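Local coordinates for putative extracellular solute-binding protein (Bordetella bronchiseptica, PDB 4P56) that binds mandelate in the cleft between its two lobes and probably delivers it, as a periplasmic solute-binding protein, to a TRAP transporter, at residues T88-A93 / T237-I242; F99-F104 / A132-G137; Y144-G149 / L233-H238; T30-L35 / P67-N72. One frame throughout, in Å; residues are numbered along the deposited sequence.

Contact 1: T88-A93 / T237-I242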
loop_
_atom_site.group_PDB
_atom_site.type_symbol
_atom_site.label_atom_id
_atom_site.label_comp_id
_atom_site.label_asym_id
_atom_site.label_seq_id
_atom_site.Cartn_x
_atom_site.Cartn_y
_atom_site.Cartn_z
ATOM N N THR A 88 8.320 -11.543 -4.288
ATOM C CA THR A 88 7.962 -10.855 -3.074
ATOM C C THR A 88 6.987 -9.727 -3.347
ATOM O O THR A 88 6.592 -9.517 -4.481
ATOM C CB THR A 88 9.196 -10.274 -2.357
ATOM O OG1 THR A 88 8.837 -9.995 -1.013
ATOM C CG2 THR A 88 9.647 -9.004 -3.027
ATOM N N PHE A 89 6.621 -9.015 -2.282
ATOM C CA PHE A 89 5.896 -7.743 -2.410
ATOM C C PHE A 89 6.715 -6.624 -1.786
ATOM O O PHE A 89 7.453 -6.846 -0.818
ATOM C CB PHE A 89 4.526 -7.820 -1.743
ATOM C CG PHE A 89 4.587 -8.175 -0.291
ATOM C CD1 PHE A 89 4.750 -9.488 0.116
ATOM C CD2 PHE A 89 4.485 -7.191 0.671
ATOM C CE1 PHE A 89 4.822 -9.827 1.471
ATOM C CE2 PHE A 89 4.553 -7.524 2.039
ATOM C CZ PHE A 89 4.704 -8.827 2.429
ATOM N N VAL A 90 6.610 -5.426 -2.354
ATOM C CA VAL A 90 7.385 -4.299 -1.854
ATOM C C VAL A 90 6.466 -3.110 -1.741
ATOM O O VAL A 90 5.559 -2.959 -2.553
ATOM C CB VAL A 90 8.562 -3.939 -2.806
ATOM C CG1 VAL A 90 9.593 -5.049 -2.846
ATOM C CG2 VAL A 90 8.056 -3.628 -4.207
ATOM N N SER A 91 6.700 -2.267 -0.741
ATOM C CA SER A 91 5.917 -1.059 -0.616
ATOM C C SER A 91 6.591 0.084 -1.364
ATOM O O SER A 91 7.748 0.364 -1.150
ATOM C CB SER A 91 5.725 -0.628 0.836
ATOM O OG SER A 91 5.152 0.684 0.842
ATOM N N HIS A 92 5.815 0.765 -2.191
ATOM C CA HIS A 92 6.322 1.880 -2.960
ATOM C C HIS A 92 6.758 3.026 -2.078
ATOM O O HIS A 92 7.587 3.837 -2.477
ATOM C CB HIS A 92 5.263 2.317 -3.948
ATOM C CG HIS A 92 5.143 1.356 -5.070
ATOM N ND1 HIS A 92 3.935 0.925 -5.574
ATOM C CD2 HIS A 92 6.095 0.752 -5.803
ATOM C CE1 HIS A 92 4.149 0.068 -6.553
ATOM N NE2 HIS A 92 5.459 -0.049 -6.718
ATOM N N ALA A 93 6.238 3.054 -0.865
ATOM C CA ALA A 93 6.654 4.050 0.118
ATOM C C ALA A 93 8.090 3.866 0.630
ATOM O O ALA A 93 8.672 4.794 1.191
ATOM C CB ALA A 93 5.665 4.045 1.326
ATOM N N THR A 237 0.715 1.965 -2.124
ATOM C CA THR A 237 0.608 0.907 -3.124
ATOM C C THR A 237 1.760 -0.043 -2.891
ATOM O O THR A 237 2.818 0.381 -2.466
ATOM C CB THR A 237 0.628 1.453 -4.571
ATOM O OG1 THR A 237 1.710 2.373 -4.751
ATOM C CG2 THR A 237 -0.698 2.205 -4.892
ATOM N N HIS A 238 1.537 -1.316 -3.165
ATOM C CA HIS A 238 2.598 -2.285 -3.172
ATOM C C HIS A 238 2.711 -2.899 -4.554
ATOM O O HIS A 238 1.748 -2.912 -5.318
ATOM C CB HIS A 238 2.282 -3.412 -2.180
ATOM C CG HIS A 238 2.277 -2.995 -0.752
ATOM N ND1 HIS A 238 1.961 -3.874 0.263
ATOM C CD2 HIS A 238 2.502 -1.796 -0.157
ATOM C CE1 HIS A 238 2.024 -3.243 1.423
ATOM N NE2 HIS A 238 2.347 -1.980 1.193
ATOM N N ALA A 239 3.876 -3.448 -4.858
ATOM C CA ALA A 239 4.073 -4.179 -6.110
ATOM C C ALA A 239 4.365 -5.645 -5.818
ATOM O O ALA A 239 5.099 -5.953 -4.897
ATOM C CB ALA A 239 5.221 -3.570 -6.903
ATOM N N VAL A 240 3.801 -6.554 -6.618
ATOM C CA VAL A 240 4.244 -7.940 -6.567
ATOM C C VAL A 240 5.213 -8.173 -7.763
ATOM O O VAL A 240 4.879 -7.885 -8.923
ATOM C CB VAL A 240 3.050 -8.890 -6.617
ATOM C CG1 VAL A 240 3.537 -10.334 -6.701
ATOM C CG2 VAL A 240 2.185 -8.690 -5.391
ATOM N N ILE A 241 6.403 -8.684 -7.465
ATOM C CA ILE A 241 7.485 -8.792 -8.423
ATOM C C ILE A 241 8.068 -10.216 -8.459
ATOM O O ILE A 241 7.959 -10.974 -7.486
ATOM C CB ILE A 241 8.610 -7.753 -8.118
ATOM C CG1 ILE A 241 9.130 -7.905 -6.707
ATOM C CG2 ILE A 241 8.072 -6.292 -8.239
ATOM C CD1 ILE A 241 10.381 -7.121 -6.410
ATOM N N ILE A 242 8.660 -10.572 -9.603
ATOM C CA ILE A 242 9.314 -11.858 -9.757
ATOM C C ILE A 242 10.641 -11.704 -10.463
ATOM O O ILE A 242 10.834 -10.852 -11.339
ATOM C CB ILE A 242 8.385 -12.891 -10.481
ATOM C CG1 ILE A 242 9.042 -14.261 -10.506
ATOM C CG2 ILE A 242 8.033 -12.409 -11.890
ATOM C CD1 ILE A 242 8.061 -15.401 -10.877
#
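His92 leaves the end of strand 87-91 and lays its imidazole against Thr237 and Ala239 of strand 237-242. Its CB sits 3.5 Å from the carbonyl O of Thr237. Beyond CG, His92 ND1 meets Thr237 OG1 at 2.8 Å, close to the plane of the ring, in a hydrogen bond that either atom could donate. Further round, CE1 and NE2 approach the methyl of Ala239, with His92 NE2 at 3.5 Å from Ala239 CB; the same NE2 is hydrogen-bonded to His135, so both ring nitrogens are engaged and the rotation of the imidazole is fixed. With chi1 at -74°, the ring is swung back beside its own backbone N, which itself donates to Thr237 O at 3.0 Å.

Behind it the strands run antiparallel, paired through Val90 with Ala239 and Thr88 with Ile241; Val90 O receives Ala239 N at 2.9 Å. On the face carrying these residues, Thr88 CG2 lies alongside Ile241 CG1 at 3.9 Å. The other face bears Phe89, Ser91, His238 and Val240, where Ser91 CB touches His238 CD2 at 3.6 Å. Ser91 OG accepts from Ala93 N, forming an ST turn, and also bonds Asp236. This is a buried antiparallel pair within a three-stranded sheet, and through His238 it reaches the mandelate pocket of the solute-binding fold.

Contact 2: F99-F104 / A132-G137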
loop_
_atom_site.group_PDB
_atom_site.type_symbol
_atom_site.label_atom_id
_atom_site.label_comp_id
_atom_site.label_asym_id
_atom_site.label_seq_id
_atom_site.Cartn_x
_atom_site.Cartn_y
_atom_site.Cartn_z
ATOM N N PHE A 99 9.623 5.614 -7.022
ATOM C CA PHE A 99 8.283 5.230 -7.448
ATOM C C PHE A 99 7.382 6.459 -7.399
ATOM O O PHE A 99 6.212 6.395 -6.997
ATOM C CB PHE A 99 7.736 4.097 -6.588
ATOM C CG PHE A 99 8.502 2.827 -6.753
ATOM C CD1 PHE A 99 8.418 2.090 -7.944
ATOM C CD2 PHE A 99 9.348 2.376 -5.751
ATOM C CE1 PHE A 99 9.169 0.915 -8.121
ATOM C CE2 PHE A 99 10.128 1.211 -5.938
ATOM C CZ PHE A 99 10.027 0.479 -7.123
ATOM N N GLN A 100 7.922 7.577 -7.860
ATOM C CA GLN A 100 7.168 8.821 -7.873
ATOM C C GLN A 100 5.904 8.711 -8.699
ATOM O O GLN A 100 4.899 9.371 -8.386
ATOM C CB GLN A 100 7.997 9.976 -8.447
ATOM C CG GLN A 100 9.339 10.175 -7.807
ATOM C CD GLN A 100 10.176 11.236 -8.540
ATOM O OE1 GLN A 100 9.655 12.287 -8.957
ATOM N NE2 GLN A 100 11.471 10.956 -8.712
ATOM N N LEU A 101 5.927 7.889 -9.749
ATOM C CA LEU A 101 4.764 7.777 -10.615
ATOM C C LEU A 101 3.570 7.072 -9.942
ATOM O O LEU A 101 2.472 7.164 -10.442
ATOM C CB LEU A 101 5.087 7.055 -11.948
ATOM C CG LEU A 101 6.106 7.777 -12.843
ATOM C CD1 LEU A 101 6.365 7.029 -14.154
ATOM C CD2 LEU A 101 5.599 9.173 -13.132
ATOM N N THR A 102 3.778 6.347 -8.854
ATOM C CA THR A 102 2.647 5.674 -8.199
ATOM C C THR A 102 1.756 6.618 -7.388
ATOM O O THR A 102 0.676 6.230 -6.964
ATOM C CB THR A 102 3.111 4.536 -7.267
ATOM O OG1 THR A 102 3.843 5.090 -6.166
ATOM C CG2 THR A 102 3.962 3.535 -8.039
ATOM N N LYS A 103 2.211 7.839 -7.167
ATOM C CA LYS A 103 1.551 8.728 -6.228
ATOM C C LYS A 103 0.153 9.216 -6.678
ATOM O O LYS A 103 -0.620 9.665 -5.852
ATOM C CB LYS A 103 2.466 9.893 -5.877
ATOM C CG LYS A 103 3.596 9.479 -4.900
ATOM C CD LYS A 103 4.457 10.662 -4.453
ATOM C CE LYS A 103 5.526 10.202 -3.440
ATOM N NZ LYS A 103 6.291 11.358 -2.854
ATOM N N PHE A 104 -0.168 9.123 -7.968
ATOM C CA PHE A 104 -1.514 9.498 -8.448
ATOM C C PHE A 104 -2.586 8.676 -7.741
ATOM O O PHE A 104 -3.722 9.130 -7.588
ATOM C CB PHE A 104 -1.637 9.265 -9.956
ATOM C CG PHE A 104 -1.697 7.817 -10.329
ATOM C CD1 PHE A 104 -0.533 7.096 -10.528
ATOM C CD2 PHE A 104 -2.905 7.162 -10.445
ATOM C CE1 PHE A 104 -0.557 5.775 -10.849
ATOM C CE2 PHE A 104 -2.948 5.795 -10.781
ATOM C CZ PHE A 104 -1.773 5.092 -10.961
ATOM N N ALA A 132 8.001 3.771 -18.293
ATOM C CA ALA A 132 8.938 4.572 -17.503
ATOM C C ALA A 132 9.986 3.738 -16.718
ATOM O O ALA A 132 10.970 4.293 -16.192
ATOM C CB ALA A 132 8.150 5.432 -16.557
ATOM N N ASP A 133 9.739 2.434 -16.602
ATOM C CA ASP A 133 10.708 1.456 -16.075
ATOM C C ASP A 133 11.048 1.691 -14.597
ATOM O O ASP A 133 12.176 1.439 -14.172
ATOM C CB ASP A 133 12.002 1.503 -16.923
ATOM C CG ASP A 133 12.832 0.243 -16.832
ATOM O OD1 ASP A 133 12.264 -0.833 -16.496
ATOM O OD2 ASP A 133 14.060 0.343 -17.145
ATOM N N GLU A 134 10.080 2.123 -13.795
ATOM C CA GLU A 134 10.350 2.313 -12.366
ATOM C C GLU A 134 10.768 1.016 -11.663
ATOM O O GLU A 134 11.505 1.079 -10.675
ATOM C CB GLU A 134 9.138 2.883 -11.657
ATOM C CG GLU A 134 8.770 4.287 -12.067
ATOM C CD GLU A 134 7.734 4.885 -11.172
ATOM O OE1 GLU A 134 6.733 4.178 -10.810
ATOM O OE2 GLU A 134 7.942 6.076 -10.790
ATOM N N HIS A 135 10.284 -0.139 -12.139
ATOM C CA HIS A 135 10.584 -1.442 -11.509
ATOM C C HIS A 135 11.744 -2.144 -12.228
ATOM O O HIS A 135 11.719 -3.355 -12.440
ATOM C CB HIS A 135 9.326 -2.344 -11.506
ATOM C CG HIS A 135 8.210 -1.799 -10.678
ATOM N ND1 HIS A 135 7.421 -0.747 -11.084
ATOM C CD2 HIS A 135 7.799 -2.135 -9.442
ATOM C CE1 HIS A 135 6.565 -0.451 -10.115
ATOM N NE2 HIS A 135 6.788 -1.272 -9.112
ATOM N N LYS A 136 12.745 -1.362 -12.643
ATOM C CA LYS A 136 13.836 -1.887 -13.450
ATOM C C LYS A 136 14.463 -3.096 -12.770
ATOM O O LYS A 136 14.715 -3.067 -11.565
ATOM C CB LYS A 136 14.911 -0.814 -13.631
ATOM C CG LYS A 136 16.084 -1.253 -14.483
ATOM C CD LYS A 136 17.146 -0.152 -14.590
ATOM C CE LYS A 136 18.163 -0.487 -15.679
ATOM N NZ LYS A 136 19.219 0.545 -15.725
ATOM N N GLY A 137 14.729 -4.139 -13.550
ATOM C CA GLY A 137 15.548 -5.249 -13.093
ATOM C C GLY A 137 14.773 -6.441 -12.544
ATOM O O GLY A 137 15.365 -7.480 -12.270
HETATM O O HOH W 1 10.024 7.636 -10.115
#
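Two loops meet here, the 3-10 segment beginning at Gln100 that follows strand 87-91 and the type I beta turn from Asp133 to Lys136 that leads into strand 139-145, and the carboxylate of Glu134 joins them. Glu134 OE2 accepts from Leu101 N at 2.9 Å, with an N-H...O angle of 160°; the donor arrives on the syn side, slightly out of the carboxylate plane. A water donates to the same oxygen at 2.7 Å from Glu134 OE2 and in turn accepts from Gln100 N, which carries the grip on to the neighbouring amide. The other oxygen, OE1, is held by Tyr125 of helix 114-129, so both carboxylate oxygens are held.

The glutamate chain reaches the 3-10 segment fully extended at its middle torsion (chi2 -170°), crossing the Leu101 side chain on the way, and Leu101 CB comes within 3.2 Å of Glu134 OE2. Phe99 O, just before the 3-10 segment, takes two donors, Thr102 OG1 at 2.8 Å and Thr102 N at 3.1 Å, an arrangement that ties Thr102 back to the residue preceding that segment.

Beside the carboxylate, Phe99 and His135 meet obliquely, their planes 46° apart. His135 also hydrogen-bonds His92 through NE2, linking this pair to the central sheet. Phe99 points one corner of its ring at the imidazole: CE1 stands over the centre of one face of His135, 3.4 Å from His135 NE2.

Contact 3: Y144-G149 / L233-H238; sequences YAHGPG and LYSDTH. With RMN ((R)-mandelic acid), chain D.
Tyr144 and His238 pair by two backbone hydrogen bonds at the end of an antiparallel ladder, His146 N continues it to Asp236 O, and further along Gly149 N donates to Tyr234 O at 2.9 Å while Leu233 N returns to Gly149 O. Here the ring of Tyr234 lies against Gly149, its CE1 3.4 Å from Gly149 CA.

Side-chain hydrogen bonds fix the rings. Tyr144 OH and His238 ND1 are 2.8 Å apart, the hydroxyl at the edge of the imidazole and in its plane, while His238 CB sits over the tyrosine face. His146 ND1 donates to Gly147 O at 2.7 Å, in the plane of its ring, and Ser235 OG donates to His146 O from above the carbonyl plane. Asp236 N sits over a face of the His146 ring and has no hydrogen-bond partner in the model.

The ligand and a water add further bonds. The mandelate hydroxyl O8 donates to Asp236 OD2 at 2.8 Å, and a water bridges O8 and carboxylate O11 of mandelate to His146 NE2 and Tyr234 OH. OD2 also bonds Ser91, which helps hold the aspartate; this is consistent with a site recognising alpha-hydroxyl and carboxylate together, Tyr94 and Arg170 also bonding the ligand.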
loop_
_atom_site.group_PDB
_atom_site.type_symbol
_atom_site.label_atom_id
_atom_site.label_comp_id
_atom_site.label_asym_id
_atom_site.label_seq_id
_atom_site.Cartn_x
_atom_site.Cartn_y
_atom_site.Cartn_z
ATOM N N TYR A 144 -1.164 -3.348 -6.026
ATOM C CA TYR A 144 -2.389 -3.201 -5.267
ATOM C C TYR A 144 -2.185 -2.032 -4.287
ATOM O O TYR A 144 -1.086 -1.527 -4.123
ATOM C CB TYR A 144 -2.763 -4.509 -4.511
ATOM C CG TYR A 144 -1.708 -5.005 -3.523
ATOM C CD1 TYR A 144 -1.565 -4.428 -2.280
ATOM C CD2 TYR A 144 -0.863 -6.037 -3.849
ATOM C CE1 TYR A 144 -0.606 -4.867 -1.388
ATOM C CE2 TYR A 144 0.106 -6.489 -2.965
ATOM C CZ TYR A 144 0.231 -5.892 -1.739
ATOM O OH TYR A 144 1.191 -6.331 -0.851
ATOM N N ALA A 145 -3.259 -1.639 -3.624
ATOM C CA ALA A 145 -3.200 -0.551 -2.643
ATOM C C ALA A 145 -3.959 -1.009 -1.431
ATOM O O ALA A 145 -4.845 -1.857 -1.556
ATOM C CB ALA A 145 -3.839 0.683 -3.207
ATOM N N HIS A 146 -3.640 -0.466 -0.258
ATOM C CA HIS A 146 -4.470 -0.746 0.896
ATOM C C HIS A 146 -5.653 0.227 0.975
ATOM O O HIS A 146 -5.876 1.031 0.061
ATOM C CB HIS A 146 -3.637 -0.828 2.203
ATOM C CG HIS A 146 -3.001 0.458 2.683
ATOM N ND1 HIS A 146 -3.708 1.619 2.946
ATOM C CD2 HIS A 146 -1.733 0.704 3.105
ATOM C CE1 HIS A 146 -2.893 2.531 3.441
ATOM N NE2 HIS A 146 -1.680 2.001 3.549
ATOM N N GLY A 147 -6.411 0.147 2.053
ATOM C CA GLY A 147 -7.604 0.955 2.173
ATOM C C GLY A 147 -7.309 2.368 2.608
ATOM O O GLY A 147 -6.155 2.784 2.645
ATOM N N PRO A 148 -8.363 3.125 2.919
ATOM C CA PRO A 148 -8.256 4.509 3.358
ATOM C C PRO A 148 -7.338 4.623 4.566
ATOM O O PRO A 148 -7.521 3.889 5.544
ATOM C CB PRO A 148 -9.682 4.864 3.792
ATOM C CG PRO A 148 -10.559 3.870 3.167
ATOM C CD PRO A 148 -9.762 2.662 2.829
ATOM N N GLY A 149 -6.380 5.534 4.490
ATOM C CA GLY A 149 -5.458 5.778 5.592
ATOM C C GLY A 149 -6.152 6.562 6.695
ATOM O O GLY A 149 -6.999 7.436 6.449
ATOM N N LEU A 233 -7.119 9.569 4.232
ATOM C CA LEU A 233 -6.165 10.645 4.384
ATOM C C LEU A 233 -5.044 10.504 3.370
ATOM O O LEU A 233 -4.446 11.503 2.939
ATOM C CB LEU A 233 -5.604 10.654 5.804
ATOM C CG LEU A 233 -4.551 11.720 6.120
ATOM C CD1 LEU A 233 -5.102 13.133 5.881
ATOM C CD2 LEU A 233 -4.032 11.594 7.531
ATOM N N TYR A 234 -4.768 9.263 2.991
ATOM C CA TYR A 234 -3.694 8.923 2.048
ATOM C C TYR A 234 -3.859 7.404 1.856
ATOM O O TYR A 234 -4.713 6.755 2.497
ATOM C CB TYR A 234 -2.294 9.210 2.656
ATOM C CG TYR A 234 -2.006 8.150 3.665
ATOM C CD1 TYR A 234 -2.573 8.215 4.912
ATOM C CD2 TYR A 234 -1.263 7.013 3.332
ATOM C CE1 TYR A 234 -2.427 7.197 5.818
ATOM C CE2 TYR A 234 -1.084 6.001 4.241
ATOM C CZ TYR A 234 -1.683 6.093 5.486
ATOM O OH TYR A 234 -1.562 5.094 6.432
ATOM N N SER A 235 -3.087 6.828 0.958
ATOM C CA SER A 235 -3.007 5.381 0.891
ATOM C C SER A 235 -1.581 5.023 0.454
ATOM O O SER A 235 -0.722 5.897 0.375
ATOM C CB SER A 235 -4.077 4.833 -0.064
ATOM O OG SER A 235 -4.020 3.424 -0.088
ATOM N N ASP A 236 -1.338 3.752 0.173
ATOM C CA ASP A 236 -0.003 3.267 -0.214
ATOM C C ASP A 236 -0.235 2.143 -1.205
ATOM O O ASP A 236 -1.288 1.476 -1.163
ATOM C CB ASP A 236 0.773 2.743 0.997
ATOM C CG ASP A 236 2.163 2.219 0.631
ATOM O OD1 ASP A 236 2.806 2.728 -0.336
ATOM O OD2 ASP A 236 2.611 1.264 1.317
ATOM N N THR A 237 0.715 1.965 -2.124
ATOM C CA THR A 237 0.608 0.907 -3.124
ATOM C C THR A 237 1.760 -0.043 -2.891
ATOM O O THR A 237 2.818 0.381 -2.466
ATOM C CB THR A 237 0.628 1.453 -4.571
ATOM O OG1 THR A 237 1.710 2.373 -4.751
ATOM C CG2 THR A 237 -0.698 2.205 -4.892
ATOM N N HIS A 238 1.537 -1.316 -3.165
ATOM C CA HIS A 238 2.598 -2.285 -3.172
ATOM C C HIS A 238 2.711 -2.899 -4.554
ATOM O O HIS A 238 1.748 -2.912 -5.318
ATOM C CB HIS A 238 2.282 -3.412 -2.180
ATOM C CG HIS A 238 2.277 -2.995 -0.752
ATOM N ND1 HIS A 238 1.961 -3.874 0.263
ATOM C CD2 HIS A 238 2.502 -1.796 -0.157
ATOM C CE1 HIS A 238 2.024 -3.243 1.423
ATOM N NE2 HIS A 238 2.347 -1.980 1.193
HETATM C C1 RMN D . 1.897 -0.697 5.098
HETATM C C2 RMN D . 2.506 -1.935 4.954
HETATM C C3 RMN D . 1.907 -3.078 5.450
HETATM C C4 RMN D . 0.706 -2.996 6.134
HETATM C C5 RMN D . 0.095 -1.756 6.293
HETATM C C6 RMN D . 0.693 -0.620 5.772
HETATM C C7 RMN D . 2.562 0.546 4.574
HETATM C C10 RMN D . 3.115 1.320 5.733
HETATM O O8 RMN D . 1.685 1.398 3.942
HETATM O O11 RMN D . 2.422 2.199 6.352
HETATM O O12 RMN D . 4.282 1.051 6.147
HETATM O O HOH W 2 -0.123 3.042 5.662
#

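Contact 4: T30-L35 / P67-N72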
loop_
_atom_site.group_PDB
_atom_site.type_symbol
_atom_site.label_atom_id
_atom_site.label_comp_id
_atom_site.label_asym_id
_atom_site.label_seq_id
_atom_site.Cartn_x
_atom_site.Cartn_y
_atom_site.Cartn_z
ATOM N N THR A 30 10.333 -19.474 -4.643
ATOM C CA THR A 30 10.400 -19.086 -3.251
ATOM C C THR A 30 9.819 -17.673 -3.098
ATOM O O THR A 30 9.982 -16.816 -3.980
ATOM C CB THR A 30 11.833 -19.137 -2.701
ATOM O OG1 THR A 30 12.716 -18.352 -3.522
ATOM C CG2 THR A 30 12.331 -20.587 -2.669
ATOM N N LEU A 31 9.159 -17.457 -1.964
ATOM C CA LEU A 31 8.494 -16.220 -1.614
ATOM C C LEU A 31 8.985 -15.759 -0.239
ATOM O O LEU A 31 8.925 -16.517 0.712
ATOM C CB LEU A 31 6.984 -16.466 -1.572
ATOM C CG LEU A 31 6.150 -15.389 -0.905
ATOM C CD1 LEU A 31 6.183 -14.075 -1.691
ATOM C CD2 LEU A 31 4.709 -15.918 -0.761
ATOM N N SER A 32 9.490 -14.532 -0.127
ATOM C CA SER A 32 9.803 -13.976 1.184
ATOM C C SER A 32 8.780 -12.914 1.552
ATOM O O SER A 32 8.416 -12.093 0.721
ATOM C CB SER A 32 11.201 -13.342 1.230
ATOM O OG SER A 32 11.536 -12.915 2.548
ATOM N N SER A 33 8.341 -12.933 2.805
ATOM C CA SER A 33 7.438 -11.909 3.325
ATOM C C SER A 33 8.014 -11.173 4.536
ATOM O O SER A 33 8.599 -11.798 5.438
ATOM C CB SER A 33 6.139 -12.567 3.751
ATOM O OG SER A 33 5.381 -11.653 4.503
ATOM N N TRP A 34 7.849 -9.857 4.559
ATOM C CA TRP A 34 8.310 -9.053 5.686
ATOM C C TRP A 34 7.135 -8.730 6.617
ATOM O O TRP A 34 7.278 -7.960 7.558
ATOM C CB TRP A 34 9.017 -7.780 5.210
ATOM C CG TRP A 34 8.361 -7.030 4.056
ATOM C CD1 TRP A 34 8.546 -7.260 2.728
ATOM C CD2 TRP A 34 7.414 -5.943 4.138
ATOM N NE1 TRP A 34 7.800 -6.389 1.978
ATOM C CE2 TRP A 34 7.098 -5.566 2.824
ATOM C CE3 TRP A 34 6.811 -5.262 5.199
ATOM C CZ2 TRP A 34 6.190 -4.537 2.527
ATOM C CZ3 TRP A 34 5.915 -4.238 4.908
ATOM C CH2 TRP A 34 5.607 -3.893 3.589
ATOM N N LEU A 35 5.979 -9.342 6.336
ATOM C CA LEU A 35 4.808 -9.290 7.223
ATOM C C LEU A 35 4.553 -10.648 7.872
ATOM O O LEU A 35 4.890 -11.671 7.301
ATOM C CB LEU A 35 3.581 -8.893 6.427
ATOM C CG LEU A 35 3.626 -7.458 5.889
ATOM C CD1 LEU A 35 2.415 -7.158 4.983
ATOM C CD2 LEU A 35 3.685 -6.467 7.064
ATOM N N PRO A 67 10.108 -19.501 5.734
ATOM C CA PRO A 67 9.702 -19.370 7.142
ATOM C C PRO A 67 10.164 -18.058 7.817
ATOM O O PRO A 67 9.620 -17.709 8.859
ATOM C CB PRO A 67 10.349 -20.579 7.795
ATOM C CG PRO A 67 11.626 -20.798 6.937
ATOM C CD PRO A 67 11.209 -20.471 5.549
ATOM N N LYS A 68 11.151 -17.375 7.251
ATOM C CA LYS A 68 11.629 -16.093 7.791
ATOM C C LYS A 68 11.784 -15.099 6.666
ATOM O O LYS A 68 12.016 -15.474 5.504
ATOM C CB LYS A 68 12.998 -16.227 8.478
ATOM C CG LYS A 68 12.995 -16.976 9.777
ATOM C CD LYS A 68 14.427 -17.202 10.280
ATOM C CE LYS A 68 14.515 -18.467 11.128
ATOM N NZ LYS A 68 15.848 -18.654 11.782
ATOM N N ALA A 69 11.705 -13.811 6.990
ATOM C CA ALA A 69 12.066 -12.794 5.993
ATOM C C ALA A 69 13.553 -12.964 5.666
ATOM O O ALA A 69 14.343 -13.188 6.571
ATOM C CB ALA A 69 11.776 -11.368 6.542
ATOM N N VAL A 70 13.941 -12.901 4.389
ATOM C CA VAL A 70 15.354 -13.103 4.034
ATOM C C VAL A 70 16.194 -11.840 4.221
ATOM O O VAL A 70 17.419 -11.895 4.207
ATOM C CB VAL A 70 15.510 -13.614 2.576
ATOM C CG1 VAL A 70 14.771 -14.928 2.428
ATOM C CG2 VAL A 70 14.969 -12.598 1.576
ATOM N N THR A 71 15.530 -10.699 4.363
ATOM C CA THR A 71 16.224 -9.439 4.640
ATOM C C THR A 71 15.235 -8.453 5.251
ATOM O O THR A 71 14.136 -8.845 5.617
ATOM C CB THR A 71 16.830 -8.832 3.373
ATOM O OG1 THR A 71 17.579 -7.661 3.715
ATOM C CG2 THR A 71 15.742 -8.478 2.354
ATOM N N ASN A 72 15.617 -7.185 5.372
ATOM C CA ASN A 72 14.699 -6.176 5.917
ATOM C C ASN A 72 13.638 -5.813 4.888
ATOM O O ASN A 72 13.759 -6.163 3.724
ATOM C CB ASN A 72 15.471 -4.921 6.323
ATOM C CG ASN A 72 16.303 -4.358 5.186
ATOM O OD1 ASN A 72 15.788 -3.730 4.282
ATOM N ND2 ASN A 72 17.611 -4.600 5.228
HETATM O O HOH W 3 9.382 -15.187 4.370
#
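Ser32 OG has two hydrogen-bond partners: Val70 N, which donates to it across the contact, and His76 NE2 of helix 76-81. The serine lies at the C-terminal end of the 28-31 region, which pairs in parallel with strand 62-65, and the loop 67-72 leaves that second strand on its way to helix 76-81; the contact thus joins the chain at the C-terminal ends of two adjacent parallel strands. The bond from Val70 N to Ser32 OG measures 3.0 Å, with an N-H...O angle of 159°. With Ser32 OG anti to its backbone N (chi1 -175°), the hydroxyl is carried out toward the loop, where it also lies 3.5 Å from Ala69 CA.

Around this bond the packing is light. Both methyls of Val70 rest against one side of Ser32, Val70 CG2 coming to 3.6 Å from Ser32 OG and CG1 a little further off. A water adds a second link beside it, accepting from Ser33 N at 2.9 Å and making a weak bond to Lys68 O.

The backbone then turns into the pocket. Ser33 OG donates to Leu35 O at 2.8 Å, bridging the residue between them, Trp34, whose indole lies beside the bound mandelate. Trp34 NE1 is in turn held by Phe89 O of strand 87-91, and an edge-to-face meeting with His76 brings the second partner of Ser32 against the same indole. On the loop side, the methyl of Ala69 closes on the peptide before the tryptophan, with Ala69 CB 3.4 Å from Ser33 O.

Overall arrangement
From the N terminus, contact 4 comes first, joining the chain after strands 28-31 and 62-65 and closing a short loop that includes helix 40-56. Contact 1 opens at strand 87-91 and closes at strand 237-242, so contact 2, which brackets helix 114-129, is nested within it. Contact 3 starts at strand 139-145, after contact 2 has closed, and ends on a segment contact 1 also uses, sharing Thr237 and His238. Contacts 1 and 3 supply the two strand pairings of one three-stranded sheet, on either edge of strand 237-242. Contact 2 reaches it through His92 and His135, contact 4 through Thr88 and Phe89; Trp34, His146, Asp236 and His238 bring contacts 1, 3 and 4 to the mandelate.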